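Local atomic coordinates of O-methyltransferase family 2 (Planctopirus limnophila, PDB entry 5I2H), a protein that probably transfers a methyl group from S-adenosyl-L-methionine to a hydroxyl oxygen of a small-molecule acceptor, and binds the flavone apigenin. Residues A177-A182 with D348-S353. Numbering follows the deposited sequence.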
# COMPACT_ATOMS: atom_id res chain seq x y z
N ALA A 177 -26.13 0.45 -13.90
CA ALA A 177 -27.40 0.63 -14.59
C ALA A 177 -27.19 0.65 -16.11
O ALA A 177 -28.02 0.12 -16.87
CB ALA A 177 -28.10 1.90 -14.11
N ASP A 178 -26.08 1.24 -16.56
CA ASP A 178 -25.84 1.32 -17.99
C ASP A 178 -25.65 -0.06 -18.61
O ASP A 178 -26.05 -0.28 -19.77
CB ASP A 178 -24.61 2.21 -18.25
CG ASP A 178 -24.34 2.40 -19.72
OD1 ASP A 178 -25.21 2.97 -20.42
OD2 ASP A 178 -23.26 1.98 -20.18
N VAL A 179 -25.05 -1.00 -17.90
CA VAL A 179 -24.75 -2.30 -18.51
C VAL A 179 -25.76 -3.39 -18.17
O VAL A 179 -25.68 -4.48 -18.75
CB VAL A 179 -23.34 -2.81 -18.17
CG1 VAL A 179 -22.30 -1.75 -18.57
CG2 VAL A 179 -23.23 -3.18 -16.69
N LEU A 180 -26.70 -3.14 -17.26
CA LEU A 180 -27.72 -4.15 -16.98
C LEU A 180 -28.65 -4.32 -18.17
O LEU A 180 -29.32 -3.36 -18.55
CB LEU A 180 -28.52 -3.77 -15.75
CG LEU A 180 -29.65 -4.74 -15.41
CD1 LEU A 180 -29.10 -6.09 -14.99
CD2 LEU A 180 -30.49 -4.13 -14.31
N PRO A 181 -28.74 -5.51 -18.78
CA PRO A 181 -29.68 -5.70 -19.89
C PRO A 181 -31.12 -5.64 -19.42
O PRO A 181 -31.43 -5.95 -18.27
CB PRO A 181 -29.32 -7.09 -20.44
CG PRO A 181 -27.90 -7.39 -19.91
CD PRO A 181 -27.90 -6.70 -18.54
N ALA A 182 -32.03 -5.25 -20.32
CA ALA A 182 -33.45 -5.16 -19.96
C ALA A 182 -34.04 -6.49 -19.51
O ALA A 182 -34.99 -6.51 -18.73
CB ALA A 182 -34.26 -4.62 -21.15
N ASP A 348 -23.60 -14.27 -18.34
CA ASP A 348 -22.55 -13.34 -18.78
C ASP A 348 -21.89 -12.72 -17.55
O ASP A 348 -22.41 -12.80 -16.44
CB ASP A 348 -23.15 -12.26 -19.68
CG ASP A 348 -22.15 -11.67 -20.64
OD1 ASP A 348 -20.95 -11.97 -20.52
OD2 ASP A 348 -22.59 -10.90 -21.54
N CYS A 349 -20.74 -12.09 -17.79
CA CYS A 349 -20.01 -11.31 -16.78
C CYS A 349 -19.65 -9.98 -17.44
O CYS A 349 -19.03 -9.98 -18.51
CB CYS A 349 -18.76 -12.07 -16.30
SG CYS A 349 -17.76 -11.23 -15.11
N ILE A 350 -20.06 -8.86 -16.85
CA ILE A 350 -19.90 -7.55 -17.46
C ILE A 350 -19.24 -6.60 -16.47
O ILE A 350 -19.78 -6.35 -15.40
CB ILE A 350 -21.24 -6.95 -17.93
CG1 ILE A 350 -22.03 -7.93 -18.80
CG2 ILE A 350 -20.98 -5.61 -18.61
CD1 ILE A 350 -23.46 -7.46 -19.05
N PRO A 351 -18.10 -6.00 -16.81
CA PRO A 351 -17.45 -5.07 -15.86
C PRO A 351 -18.30 -3.83 -15.61
O PRO A 351 -18.97 -3.32 -16.52
CB PRO A 351 -16.14 -4.70 -16.56
CG PRO A 351 -15.96 -5.73 -17.66
CD PRO A 351 -17.31 -6.21 -18.03
N THR A 352 -18.26 -3.35 -14.36
CA THR A 352 -18.88 -2.08 -14.00
C THR A 352 -17.76 -1.08 -13.76
O THR A 352 -17.16 -0.58 -14.73
CB THR A 352 -19.86 -2.26 -12.84
OG1 THR A 352 -19.16 -2.77 -11.69
CG2 THR A 352 -21.01 -3.27 -13.24
N SER A 353 -17.47 -0.72 -12.51
CA SER A 353 -16.32 0.13 -12.20
C SER A 353 -15.83 -0.23 -10.80
O SER A 353 -16.43 -1.06 -10.11
CB SER A 353 -16.65 1.62 -12.28
OG SER A 353 -15.46 2.37 -12.04
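Just upstream of Ile350, which packs against Val179, the backbone N of Cys349 donates to OD1 of Asp348 at 2.7 Å. The bond is bent, with an N-H...O angle of 137°, and the N-H approaches OD1 from above the carboxylate plane, 35° out of it. It lies within the strand; no hydrogen bond joins the two segments, whose contact is mainly hydrophobic. Val179, at the C-terminal end of helix 154-179, points its side chain toward the strand. Its CB lies 3.7 Å from CG2 of Ile350, and its CG2 lies 3.8 Å from that same methyl. The two branched side chains run antiparallel, flank to flank. In Ile350, CG1 stands anti to the carbonyl carbon (chi1 -52°), and the extended arm beyond it brings CD1 to 3.7 Å from the backbone O of Val179. Beta-branched residues suit both places, since each offers a methyl close to the main chain where CA of Val179 and CA of Ile350 are 7.2 Å apart. Thr352 adds a methyl of its own: CG2 reaches CG2 of Val179 at 4.1 Å, the side chains crossing at about a right angle, while OG1 is hydrogen-bonded to His300. Leu180, where the chain departs from the helix, directs its side chain onto Leu358 and Leu298. The helix end thus packs on edge strand 345-351 of the seven-stranded sheet, whose 3-2-1-4-5-7-6 order identifies the Rossmann-like fold of class I methyltransferases.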